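Local coordinates for Iron(III) ABC transporter, periplasmic iron-compound-binding protein (Vibrio cholerae, PDB 5GGY), which probably binds ferric hydroxamate siderophores such as ferric Desferal in the periplasm and delivers them to an ABC transporter for iron uptake, at residues 21-26 with 63-68; 44-49 with 53-58; 103-108 with 113-118; 31-36 with 130-135. All coordinates share one frame; numbering follows the deposited sequence.

Contact 1: residues 21-26 with 63-68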
loop_
_atom_site.group_PDB
_atom_site.type_symbol
_atom_site.label_atom_id
_atom_site.label_comp_id
_atom_site.label_asym_id
_atom_site.label_seq_id
_atom_site.Cartn_x
_atom_site.Cartn_y
_atom_site.Cartn_z
ATOM N N VAL A 21 17.640 -7.507 -17.383
ATOM C CA VAL A 21 17.043 -6.224 -17.042
ATOM C C VAL A 21 17.857 -5.088 -17.666
ATOM O O VAL A 21 19.080 -5.186 -17.791
ATOM C CB VAL A 21 16.934 -6.052 -15.507
ATOM C CG1 VAL A 21 17.709 -4.836 -15.022
ATOM C CG2 VAL A 21 15.475 -5.962 -15.097
ATOM N N LEU A 22 17.175 -4.023 -18.080
ATOM C CA LEU A 22 17.838 -2.939 -18.801
ATOM C C LEU A 22 17.805 -1.598 -18.075
ATOM O O LEU A 22 18.335 -0.610 -18.577
ATOM C CB LEU A 22 17.217 -2.770 -20.186
ATOM C CG LEU A 22 17.298 -3.995 -21.095
ATOM C CD1 LEU A 22 16.845 -3.629 -22.490
ATOM C CD2 LEU A 22 18.707 -4.566 -21.114
ATOM N N ASN A 23 17.186 -1.558 -16.902
ATOM C CA ASN A 23 17.145 -0.325 -16.128
ATOM C C ASN A 23 17.292 -0.591 -14.634
ATOM O O ASN A 23 17.025 -1.696 -14.162
ATOM C CB ASN A 23 15.852 0.438 -16.407
ATOM C CG ASN A 23 16.100 1.890 -16.758
ATOM O OD1 ASN A 23 17.149 2.238 -17.302
ATOM N ND2 ASN A 23 15.137 2.748 -16.447
ATOM N N TRP A 24 17.721 0.428 -13.896
ATOM C CA TRP A 24 18.009 0.277 -12.474
ATOM C C TRP A 24 16.755 0.096 -11.624
ATOM O O TRP A 24 16.782 -0.626 -10.625
ATOM C CB TRP A 24 18.806 1.480 -11.970
ATOM C CG TRP A 24 20.247 1.425 -12.364
ATOM C CD1 TRP A 24 20.890 0.383 -12.972
ATOM C CD2 TRP A 24 21.230 2.452 -12.182
ATOM N NE1 TRP A 24 22.212 0.698 -13.176
ATOM C CE2 TRP A 24 22.446 1.963 -12.701
ATOM C CE3 TRP A 24 21.202 3.736 -11.631
ATOM C CZ2 TRP A 24 23.621 2.711 -12.684
ATOM C CZ3 TRP A 24 22.368 4.476 -11.614
ATOM C CH2 TRP A 24 23.561 3.963 -12.138
ATOM N N ASP A 25 15.664 0.751 -12.011
ATOM C CA ASP A 25 14.413 0.624 -11.272
ATOM C C ASP A 25 13.893 -0.805 -11.388
ATOM O O ASP A 25 13.498 -1.414 -10.396
ATOM C CB ASP A 25 13.373 1.633 -11.774
ATOM C CG ASP A 25 13.052 1.469 -13.247
ATOM O OD1 ASP A 25 13.882 0.892 -13.978
ATOM O OD2 ASP A 25 11.967 1.918 -13.672
ATOM N N LEU A 26 13.923 -1.337 -12.607
ATOM C CA LEU A 26 13.522 -2.713 -12.869
ATOM C C LEU A 26 14.480 -3.700 -12.220
ATOM O O LEU A 26 14.068 -4.769 -11.769
ATOM C CB LEU A 26 13.455 -2.974 -14.373
ATOM C CG LEU A 26 12.355 -2.236 -15.135
ATOM C CD1 LEU A 26 12.410 -2.561 -16.623
ATOM C CD2 LEU A 26 10.985 -2.571 -14.551
ATOM N N GLY A 63 26.055 -3.541 -20.361
ATOM C CA GLY A 63 26.220 -2.218 -20.939
ATOM C C GLY A 63 25.487 -1.134 -20.171
ATOM O O GLY A 63 25.159 -1.313 -19.000
ATOM N N THR A 64 25.233 -0.006 -20.825
ATOM C CA THR A 64 24.542 1.106 -20.183
ATOM C C THR A 64 23.041 1.045 -20.446
ATOM O O THR A 64 22.584 0.353 -21.355
ATOM C CB THR A 64 25.089 2.466 -20.659
ATOM O OG1 THR A 64 24.809 2.639 -22.054
ATOM C CG2 THR A 64 26.592 2.549 -20.433
ATOM N N ARG A 65 22.279 1.779 -19.642
ATOM C CA ARG A 65 20.820 1.781 -19.731
ATOM C C ARG A 65 20.316 2.347 -21.057
ATOM O O ARG A 65 19.263 1.948 -21.551
ATOM C CB ARG A 65 20.224 2.579 -18.568
ATOM C CG ARG A 65 20.502 1.982 -17.197
ATOM C CD ARG A 65 20.356 3.019 -16.092
ATOM N NE ARG A 65 21.450 3.986 -16.110
ATOM C CZ ARG A 65 21.512 5.060 -15.330
ATOM N NH1 ARG A 65 20.538 5.312 -14.468
ATOM N NH2 ARG A 65 22.547 5.886 -15.416
ATOM N N THR A 66 21.073 3.281 -21.622
ATOM C CA THR A 66 20.690 3.930 -22.869
ATOM C C THR A 66 21.283 3.226 -24.089
ATOM O O THR A 66 20.669 3.203 -25.156
ATOM C CB THR A 66 21.118 5.409 -22.881
ATOM O OG1 THR A 66 22.214 5.591 -21.976
ATOM C CG2 THR A 66 19.965 6.298 -22.444
ATOM N N GLU A 67 22.466 2.643 -23.929
ATOM C CA GLU A 67 23.140 1.987 -25.046
ATOM C C GLU A 67 23.673 0.611 -24.649
ATOM O O GLU A 67 24.879 0.443 -24.468
ATOM C CB GLU A 67 24.280 2.872 -25.562
ATOM C CG GLU A 67 24.536 2.763 -27.055
ATOM C CD GLU A 67 24.276 4.063 -27.794
ATOM O OE1 GLU A 67 25.233 4.843 -27.984
ATOM O OE2 GLU A 67 23.116 4.301 -28.191
ATOM N N PRO A 68 22.774 -0.378 -24.511
ATOM C CA PRO A 68 23.150 -1.721 -24.051
ATOM C C PRO A 68 23.790 -2.590 -25.133
ATOM O O PRO A 68 23.528 -2.409 -26.322
ATOM C CB PRO A 68 21.814 -2.317 -23.607
ATOM C CG PRO A 68 20.820 -1.667 -24.496
ATOM C CD PRO A 68 21.320 -0.262 -24.725
HETATM O O HOH W 1 20.197 -1.371 -20.821
#
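N23 and R65 bring the two backbones closest, their CA atoms 5.6 Å apart, where the turn leading from strand 19-21 into helix 24-32 passes the loop 63-68. N23 occupies the N-cap position of that helix, although its side chain makes no capping bond. A water links the main chains: it donates to L22 O and to T64 O, each at 3.0 Å, and so joins two carbonyl groups that could not bond to each other directly.

R65 carries most of the side-chain contact. Its CB and CG pass beside the amide oxygen of N23, with OD1 3.3 Å from R65 CB, and this oxygen takes its hydrogen bond from Q87 NE2. Farther out the chain bends at its third torsion (chi3 -72°), which lays the guanidinium flat on the indole of W24, the planes 20° apart. R65 CZ lies 3.8 Å from the centroid of the six-membered ring and 7° off its normal, a cation-pi geometry. The preceding CD sits over the five-membered ring at 3.9 Å from its centroid, a CH-pi contact, so charge and aliphatic chain cover the same indole face. A salt bridge from R65 NE to E42 gives the cation a second partner, while W24 NE1 donates to P41 O; both bonds would help fix the stack.

The rings of Y46 and W256 meet W24 edge-to-face. Behind the junction, L22 packs on I81 of strand 80-83 and I73 of helix 70-75, which places the contact between the parallel sheet and its surrounding helices.

Contact 2: residues 44-49 with 53-58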
loop_
_atom_site.group_PDB
_atom_site.type_symbol
_atom_site.label_atom_id
_atom_site.label_comp_id
_atom_site.label_asym_id
_atom_site.label_seq_id
_atom_site.Cartn_x
_atom_site.Cartn_y
_atom_site.Cartn_z
ATOM N N SER A 44 28.623 -1.296 -11.629
ATOM C CA SER A 44 29.582 -0.615 -10.766
ATOM C C SER A 44 29.084 0.782 -10.413
ATOM O O SER A 44 29.405 1.314 -9.356
ATOM C CB SER A 44 30.957 -0.539 -11.430
ATOM O OG SER A 44 30.895 0.191 -12.643
ATOM N N SER A 45 28.293 1.366 -11.308
ATOM C CA SER A 45 27.680 2.671 -11.072
ATOM C C SER A 45 26.446 2.528 -10.196
ATOM O O SER A 45 26.083 3.438 -9.455
ATOM C CB SER A 45 27.312 3.342 -12.395
ATOM O OG SER A 45 28.053 4.530 -12.568
ATOM N N TYR A 46 25.812 1.366 -10.292
ATOM C CA TYR A 46 24.675 1.016 -9.451
ATOM C C TYR A 46 25.072 1.048 -7.979
ATOM O O TYR A 46 24.300 1.489 -7.128
ATOM C CB TYR A 46 24.143 -0.370 -9.836
ATOM C CG TYR A 46 22.967 -0.865 -9.012
ATOM C CD1 TYR A 46 21.664 -0.745 -9.483
ATOM C CD2 TYR A 46 23.161 -1.472 -7.776
ATOM C CE1 TYR A 46 20.591 -1.205 -8.742
ATOM C CE2 TYR A 46 22.090 -1.928 -7.026
ATOM C CZ TYR A 46 20.811 -1.796 -7.515
ATOM O OH TYR A 46 19.748 -2.253 -6.772
ATOM N N VAL A 47 26.279 0.571 -7.692
ATOM C CA VAL A 47 26.797 0.521 -6.328
ATOM C C VAL A 47 26.834 1.907 -5.685
ATOM O O VAL A 47 26.528 2.063 -4.502
ATOM C CB VAL A 47 28.212 -0.100 -6.299
ATOM C CG1 VAL A 47 28.825 -0.005 -4.909
ATOM C CG2 VAL A 47 28.157 -1.548 -6.774
ATOM N N GLN A 48 27.186 2.915 -6.475
ATOM C CA GLN A 48 27.339 4.271 -5.958
ATOM C C GLN A 48 26.020 5.039 -5.911
ATOM O O GLN A 48 25.790 5.830 -4.997
ATOM C CB GLN A 48 28.355 5.043 -6.803
ATOM C CG GLN A 48 29.694 4.342 -6.947
ATOM C CD GLN A 48 30.393 4.135 -5.618
ATOM O OE1 GLN A 48 30.328 4.983 -4.727
ATOM N NE2 GLN A 48 31.065 2.999 -5.477
ATOM N N TRP A 49 25.154 4.803 -6.892
ATOM C CA TRP A 49 23.943 5.603 -7.042
ATOM C C TRP A 49 22.691 4.958 -6.440
ATOM O O TRP A 49 21.783 5.665 -5.998
ATOM C CB TRP A 49 23.706 5.914 -8.524
ATOM C CG TRP A 49 24.724 6.851 -9.108
ATOM C CD1 TRP A 49 25.880 6.515 -9.754
ATOM C CD2 TRP A 49 24.678 8.283 -9.089
ATOM N NE1 TRP A 49 26.553 7.650 -10.142
ATOM C CE2 TRP A 49 25.837 8.748 -9.744
ATOM C CE3 TRP A 49 23.769 9.218 -8.584
ATOM C CZ2 TRP A 49 26.109 10.105 -9.905
ATOM C CZ3 TRP A 49 24.040 10.563 -8.746
ATOM C CH2 TRP A 49 25.201 10.995 -9.401
ATOM N N PRO A 53 18.687 -2.509 -3.507
ATOM C CA PRO A 53 19.235 -3.784 -3.025
ATOM C C PRO A 53 20.559 -4.157 -3.690
ATOM O O PRO A 53 20.820 -3.737 -4.819
ATOM C CB PRO A 53 18.142 -4.789 -3.394
ATOM C CG PRO A 53 17.517 -4.210 -4.600
ATOM C CD PRO A 53 17.530 -2.718 -4.395
ATOM N N GLU A 54 21.382 -4.930 -2.988
ATOM C CA GLU A 54 22.684 -5.326 -3.510
ATOM C C GLU A 54 22.546 -6.283 -4.688
ATOM O O GLU A 54 21.812 -7.267 -4.618
ATOM C CB GLU A 54 23.532 -5.976 -2.417
ATOM C CG GLU A 54 24.903 -6.422 -2.905
ATOM C CD GLU A 54 25.621 -7.324 -1.921
ATOM O OE1 GLU A 54 26.683 -7.872 -2.288
ATOM O OE2 GLU A 54 25.127 -7.488 -0.785
ATOM N N VAL A 55 23.254 -5.982 -5.771
ATOM C CA VAL A 55 23.276 -6.860 -6.930
ATOM C C VAL A 55 24.217 -8.034 -6.682
ATOM O O VAL A 55 25.386 -7.834 -6.356
ATOM C CB VAL A 55 23.718 -6.105 -8.198
ATOM C CG1 VAL A 55 23.877 -7.065 -9.363
ATOM C CG2 VAL A 55 22.719 -5.006 -8.535
ATOM N N PRO A 56 23.701 -9.266 -6.812
ATOM C CA PRO A 56 24.529 -10.473 -6.699
ATOM C C PRO A 56 25.663 -10.476 -7.722
ATOM O O PRO A 56 25.491 -9.972 -8.829
ATOM C CB PRO A 56 23.537 -11.611 -6.975
ATOM C CG PRO A 56 22.200 -11.037 -6.660
ATOM C CD PRO A 56 22.279 -9.588 -7.024
ATOM N N SER A 57 26.805 -11.044 -7.352
ATOM C CA SER A 57 27.984 -11.042 -8.214
ATOM C C SER A 57 27.796 -11.903 -9.465
ATOM O O SER A 57 28.567 -11.792 -10.419
ATOM C CB SER A 57 29.212 -11.520 -7.432
ATOM O OG SER A 57 29.005 -12.816 -6.898
ATOM N N SER A 58 26.771 -12.749 -9.458
ATOM C CA SER A 58 26.486 -13.622 -10.593
ATOM C C SER A 58 25.984 -12.835 -11.800
ATOM O O SER A 58 26.176 -13.249 -12.944
ATOM C CB SER A 58 25.454 -14.677 -10.208
ATOM O OG SER A 58 24.168 -14.097 -10.078
#
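Y46, on the short helix 43-49, reaches across to P53 and V55 in the connection between that helix and strand 60-61, which in this periplasmic binding protein fold doubles back so that the loop lies against the helix. Along 44-49, S45 comes first and offers its carbonyl oxygen to the helix's last turn.

Next, Y46 alone spans the gap. With CG anti to the backbone N (chi1 179°), its ring extends from the helix toward the loop and is held in two ways, by a methyl over its face and by a bond at its hydroxyl. Over one face comes the CG2 methyl of V55, 3.8 Å from the ring centroid and 23° off the normal; it sits toward the rim, nearest CE2, and makes a CH-pi contact. The ring also packs on L27 of helix 24-32. W49 closes the segment, its N bonding back to S45 O at 3.0 Å.

The loop starts with a cis peptide bond before P53, whose ring packs against E28 and E32. At the end of the tyrosine, Y46 OH donates to P53 O at 2.7 Å, lying in the carbonyl plane on a lone pair, with a C=O...donor angle of 141°.

Contact 3: residues 103-108 with 113-118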
loop_
_atom_site.group_PDB
_atom_site.type_symbol
_atom_site.label_atom_id
_atom_site.label_comp_id
_atom_site.label_asym_id
_atom_site.label_seq_id
_atom_site.Cartn_x
_atom_site.Cartn_y
_atom_site.Cartn_z
ATOM N N LEU A 103 7.780 -1.827 -19.094
ATOM C CA LEU A 103 7.121 -1.147 -17.982
ATOM C C LEU A 103 7.708 0.243 -17.767
ATOM O O LEU A 103 8.635 0.414 -16.975
ATOM C CB LEU A 103 7.243 -1.960 -16.690
ATOM C CG LEU A 103 7.068 -3.477 -16.768
ATOM C CD1 LEU A 103 8.421 -4.171 -16.895
ATOM C CD2 LEU A 103 6.305 -3.997 -15.560
ATOM N N PRO A 104 7.164 1.246 -18.471
ATOM C CA PRO A 104 7.673 2.617 -18.386
ATOM C C PRO A 104 7.196 3.363 -17.142
ATOM O O PRO A 104 6.150 3.041 -16.579
ATOM C CB PRO A 104 7.117 3.268 -19.655
ATOM C CG PRO A 104 5.834 2.555 -19.890
ATOM C CD PRO A 104 6.077 1.125 -19.460
ATOM N N ASN A 105 7.971 4.357 -16.727
ATOM C CA ASN A 105 7.636 5.175 -15.571
ATOM C C ASN A 105 8.273 6.559 -15.685
ATOM O O ASN A 105 8.994 6.841 -16.645
ATOM C CB ASN A 105 8.090 4.484 -14.281
ATOM C CG ASN A 105 7.400 5.035 -13.043
ATOM O OD1 ASN A 105 6.722 6.062 -13.101
ATOM N ND2 ASN A 105 7.581 4.360 -11.913
ATOM N N PHE A 106 7.980 7.417 -14.710
ATOM C CA PHE A 106 8.594 8.737 -14.590
ATOM C C PHE A 106 8.321 9.616 -15.804
ATOM O O PHE A 106 9.130 10.473 -16.160
ATOM C CB PHE A 106 10.101 8.601 -14.355
ATOM C CG PHE A 106 10.446 7.745 -13.171
ATOM C CD1 PHE A 106 10.421 8.276 -11.892
ATOM C CD2 PHE A 106 10.781 6.409 -13.331
ATOM C CE1 PHE A 106 10.728 7.489 -10.796
ATOM C CE2 PHE A 106 11.086 5.622 -12.238
ATOM C CZ PHE A 106 11.055 6.161 -10.971
ATOM N N SER A 107 7.173 9.403 -16.437
ATOM C CA SER A 107 6.746 10.279 -17.514
ATOM C C SER A 107 6.073 11.503 -16.910
ATOM O O SER A 107 5.810 11.545 -15.708
ATOM C CB SER A 107 5.801 9.557 -18.478
ATOM O OG SER A 107 4.458 9.953 -18.268
ATOM N N GLU A 108 5.808 12.492 -17.754
ATOM C CA GLU A 108 5.187 13.746 -17.342
ATOM C C GLU A 108 3.865 13.529 -16.609
ATOM O O GLU A 108 3.563 14.210 -15.628
ATOM C CB GLU A 108 4.970 14.643 -18.567
ATOM C CG GLU A 108 4.748 13.884 -19.875
ATOM C CD GLU A 108 6.041 13.403 -20.517
ATOM O OE1 GLU A 108 7.105 13.985 -20.215
ATOM O OE2 GLU A 108 5.995 12.435 -21.307
ATOM N N ALA A 113 5.732 7.000 -7.967
ATOM C CA ALA A 113 5.670 6.039 -6.868
ATOM C C ALA A 113 4.529 5.036 -7.025
ATOM O O ALA A 113 4.698 3.850 -6.751
ATOM C CB ALA A 113 5.538 6.764 -5.556
ATOM N N GLN A 114 3.369 5.516 -7.461
ATOM C CA GLN A 114 2.225 4.638 -7.680
ATOM C C GLN A 114 2.504 3.661 -8.812
ATOM O O GLN A 114 2.151 2.486 -8.727
ATOM C CB GLN A 114 0.964 5.445 -7.986
ATOM C CG GLN A 114 0.436 6.243 -6.808
ATOM C CD GLN A 114 -0.856 6.967 -7.139
ATOM O OE1 GLN A 114 -1.463 6.727 -8.183
ATOM N NE2 GLN A 114 -1.281 7.859 -6.252
ATOM N N VAL A 115 3.145 4.157 -9.868
ATOM C CA VAL A 115 3.492 3.330 -11.018
ATOM C C VAL A 115 4.544 2.296 -10.632
ATOM O O VAL A 115 4.500 1.150 -11.075
ATOM C CB VAL A 115 4.009 4.188 -12.191
ATOM C CG1 VAL A 115 4.429 3.310 -13.356
ATOM C CG2 VAL A 115 2.938 5.170 -12.634
ATOM N N ALA A 116 5.482 2.711 -9.787
ATOM C CA ALA A 116 6.518 1.816 -9.278
ATOM C C ALA A 116 5.908 0.680 -8.466
ATOM O O ALA A 116 6.337 -0.469 -8.574
ATOM C CB ALA A 116 7.521 2.583 -8.433
ATOM N N ILE A 117 4.910 1.016 -7.656
ATOM C CA ILE A 117 4.193 0.033 -6.857
ATOM C C ILE A 117 3.392 -0.913 -7.742
ATOM O O ILE A 117 3.363 -2.121 -7.519
ATOM C CB ILE A 117 3.237 0.718 -5.850
ATOM C CG1 ILE A 117 4.035 1.436 -4.768
ATOM C CG2 ILE A 117 2.298 -0.299 -5.229
ATOM C CD1 ILE A 117 3.171 2.166 -3.768
ATOM N N SER A 118 2.756 -0.354 -8.762
ATOM C CA SER A 118 1.946 -1.139 -9.681
ATOM C C SER A 118 2.809 -2.094 -10.500
ATOM O O SER A 118 2.441 -3.250 -10.709
ATOM C CB SER A 118 1.145 -0.223 -10.609
ATOM O OG SER A 118 0.291 -0.983 -11.449
#
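V115 and A116, in the first turns of helix 112-126, receive N105 from the loop that leaves strand 100-102, a strand-loop-helix connection of the periplasmic binding protein fold in which the loop folds back on the helix it precedes. The closest CA pair, N105 and V115, is 6.4 Å apart.

Along the helix, A113 comes first, its methyl directed to the far side, where Y184 and T181 of helix 181-188 and L264 of helix 262-276 lie. V115 does most of the work. Its side chain and that of N105 approach from opposite directions, and the carboxamide settles against the valine: V115 CG1 is 3.4 Å from N105 CG, and V115 CB is 3.4 Å from N105 OD1. The CG1 branch, anti to the backbone N (chi1 177°), also comes within 3.7 Å of P104 O, a carbonyl that accepts from H119 NE2 one helical turn farther on.

A116 follows, with its CB 3.9 Å from N105 ND2. That nitrogen also nears A116 N, but both are donors and cannot bond; ND2 donates instead to A112 O, at the start of the helix. The amide is thus held to the helix by its nitrogen, while its apolar neighbours pack beside it. I117 is turned the other way, onto Y184 and L264.

Behind the amide, the ring of F106 presents a face to it. N105 CG lies 3.6 Å above that ring plane, displaced toward the rim.

Contact 4: residues 31-36 with 130-135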
loop_
_atom_site.group_PDB
_atom_site.type_symbol
_atom_site.label_atom_id
_atom_site.label_comp_id
_atom_site.label_asym_id
_atom_site.label_seq_id
_atom_site.Cartn_x
_atom_site.Cartn_y
_atom_site.Cartn_z
ATOM N N LEU A 31 15.039 -7.887 -8.000
ATOM C CA LEU A 31 15.871 -8.311 -6.879
ATOM C C LEU A 31 15.056 -8.413 -5.597
ATOM O O LEU A 31 15.213 -9.365 -4.830
ATOM C CB LEU A 31 17.046 -7.351 -6.677
ATOM C CG LEU A 31 18.193 -7.430 -7.686
ATOM C CD1 LEU A 31 19.289 -6.440 -7.322
ATOM C CD2 LEU A 31 18.745 -8.844 -7.766
ATOM N N GLU A 32 14.188 -7.430 -5.372
ATOM C CA GLU A 32 13.341 -7.411 -4.185
ATOM C C GLU A 32 12.341 -8.561 -4.195
ATOM O O GLU A 32 11.876 -9.001 -3.145
ATOM C CB GLU A 32 12.603 -6.076 -4.074
ATOM C CG GLU A 32 13.512 -4.876 -3.862
ATOM C CD GLU A 32 14.077 -4.798 -2.455
ATOM O OE1 GLU A 32 14.931 -3.921 -2.210
ATOM O OE2 GLU A 32 13.665 -5.604 -1.591
ATOM N N LEU A 33 12.014 -9.043 -5.390
ATOM C CA LEU A 33 11.096 -10.166 -5.544
ATOM C C LEU A 33 11.814 -11.498 -5.376
ATOM O O LEU A 33 11.186 -12.553 -5.364
ATOM C CB LEU A 33 10.408 -10.115 -6.910
ATOM C CG LEU A 33 9.363 -9.015 -7.109
ATOM C CD1 LEU A 33 8.818 -9.046 -8.528
ATOM C CD2 LEU A 33 8.242 -9.167 -6.095
ATOM N N GLY A 34 13.133 -11.442 -5.239
ATOM C CA GLY A 34 13.934 -12.644 -5.112
ATOM C C GLY A 34 14.228 -13.269 -6.461
ATOM O O GLY A 34 14.417 -14.477 -6.568
ATOM N N ILE A 35 14.260 -12.435 -7.494
ATOM C CA ILE A 35 14.571 -12.881 -8.847
ATOM C C ILE A 35 15.936 -12.353 -9.265
ATOM O O ILE A 35 16.097 -11.155 -9.477
ATOM C CB ILE A 35 13.511 -12.405 -9.868
ATOM C CG1 ILE A 35 12.119 -12.916 -9.489
ATOM C CG2 ILE A 35 13.883 -12.854 -11.272
ATOM C CD1 ILE A 35 11.875 -14.373 -9.834
ATOM N N GLN A 36 16.920 -13.242 -9.371
ATOM C CA GLN A 36 18.263 -12.842 -9.785
ATOM C C GLN A 36 18.382 -12.807 -11.306
ATOM O O GLN A 36 18.323 -13.848 -11.963
ATOM C CB GLN A 36 19.322 -13.783 -9.202
ATOM C CG GLN A 36 19.549 -13.631 -7.712
ATOM C CD GLN A 36 20.809 -14.335 -7.242
ATOM O OE1 GLN A 36 21.519 -14.961 -8.031
ATOM N NE2 GLN A 36 21.094 -14.230 -5.951
ATOM N N GLU A 130 3.958 -13.094 -5.841
ATOM C CA GLU A 130 2.938 -12.202 -5.298
ATOM C C GLU A 130 2.980 -12.104 -3.775
ATOM O O GLU A 130 2.793 -11.024 -3.213
ATOM C CB GLU A 130 1.548 -12.658 -5.752
ATOM C CG GLU A 130 1.168 -12.181 -7.145
ATOM C CD GLU A 130 0.510 -13.262 -7.979
ATOM O OE1 GLU A 130 -0.632 -13.047 -8.444
ATOM O OE2 GLU A 130 1.139 -14.323 -8.182
ATOM N N ALA A 131 3.229 -13.231 -3.114
ATOM C CA ALA A 131 3.232 -13.280 -1.655
ATOM C C ALA A 131 4.365 -12.447 -1.061
ATOM O O ALA A 131 4.169 -11.716 -0.089
ATOM C CB ALA A 131 3.331 -14.725 -1.177
ATOM N N VAL A 132 5.550 -12.568 -1.648
ATOM C CA VAL A 132 6.709 -11.809 -1.196
ATOM C C VAL A 132 6.510 -10.321 -1.492
ATOM O O VAL A 132 6.915 -9.464 -0.705
ATOM C CB VAL A 132 8.015 -12.338 -1.850
ATOM C CG1 VAL A 132 7.696 -13.349 -2.942
ATOM C CG2 VAL A 132 8.877 -11.203 -2.391
ATOM N N ALA A 133 5.857 -10.022 -2.613
ATOM C CA ALA A 133 5.562 -8.640 -2.980
ATOM C C ALA A 133 4.623 -7.991 -1.971
ATOM O O ALA A 133 4.814 -6.839 -1.585
ATOM C CB ALA A 133 4.962 -8.577 -4.370
ATOM N N GLN A 134 3.607 -8.738 -1.551
ATOM C CA GLN A 134 2.652 -8.248 -0.566
ATOM C C GLN A 134 3.321 -8.027 0.785
ATOM O O GLN A 134 3.064 -7.032 1.459
ATOM C CB GLN A 134 1.482 -9.222 -0.416
ATOM C CG GLN A 134 0.208 -8.770 -1.099
ATOM C CD GLN A 134 -0.376 -7.521 -0.469
ATOM O OE1 GLN A 134 -0.803 -7.535 0.686
ATOM N NE2 GLN A 134 -0.394 -6.430 -1.225
ATOM N N GLN A 135 4.185 -8.960 1.169
ATOM C CA GLN A 135 4.875 -8.889 2.451
ATOM C C GLN A 135 5.799 -7.673 2.519
ATOM O O GLN A 135 5.963 -7.070 3.580
ATOM C CB GLN A 135 5.657 -10.186 2.702
ATOM C CG GLN A 135 7.175 -10.042 2.759
ATOM C CD GLN A 135 7.674 -9.593 4.121
ATOM O OE1 GLN A 135 7.109 -9.957 5.153
ATOM N NE2 GLN A 135 8.733 -8.791 4.129
#
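A Schellman motif ends helix 24-32, and the residues around this C-terminal turn pack on the first turns of the long helix 130-154. In the bacterial solute-binding protein family to which this chain belongs, a long helix of this kind spans the two lobes, and the whole length of helix 130-154 is consistent with that role. G34 has positive phi (82°), and its N bonds to L31 O at 3.0 Å, closing the turn.

The contact is apolar and made by few atoms, with L33 and A133 nearest by backbone at 6.3 Å between CA atoms. From L33, the CD2 methyl does the reaching. The first torsion sets CG beside the backbone N (chi1 -71°), and with chi2 at 177° the CD2 branch comes to 3.8 Å from A133 CB. F120 and A124 of helix 112-126 touch both L33 and A133, so the end of helix 24-32 and helices 112-126 and 130-154 meet here.

V132 lies nearer the outside. Its CG2 covers the end of the turn, 4.0 Å from L33 CA and 4.3 Å from L33 CD2. The carboxylate of E32 ties the end of helix 24-32 to helix 130-154 one turn beyond V132, through a salt bridge from OE2 to K136, and OE1 bonds to Y266 OH. The charged pair thus supplements a seam that is otherwise hydrocarbon. Beside it, the backbone oxygen of E32 rests 3.8 Å from V132 CG2.

Contacts 1 and 4 use opposite ends of helix 24-32, and both are largely buried; contacts 2 and 3 are local, partly buried returns of chain on a nearby helix. Their chemistry follows their place. Contact 1 relies on a charged group stacked on an aromatic ring, helped by a water, contact 2 on one tyrosine with a single bond, contact 3 on an amide bonded to the helix start, and contact 4 on methyl groups. Contact 2 touches contact 1 where W24 CZ2 meets Y46 N at 3.5 Å, and contact 4 through P53 and P56. Contacts 1 and 3 meet where L26 packs on L103.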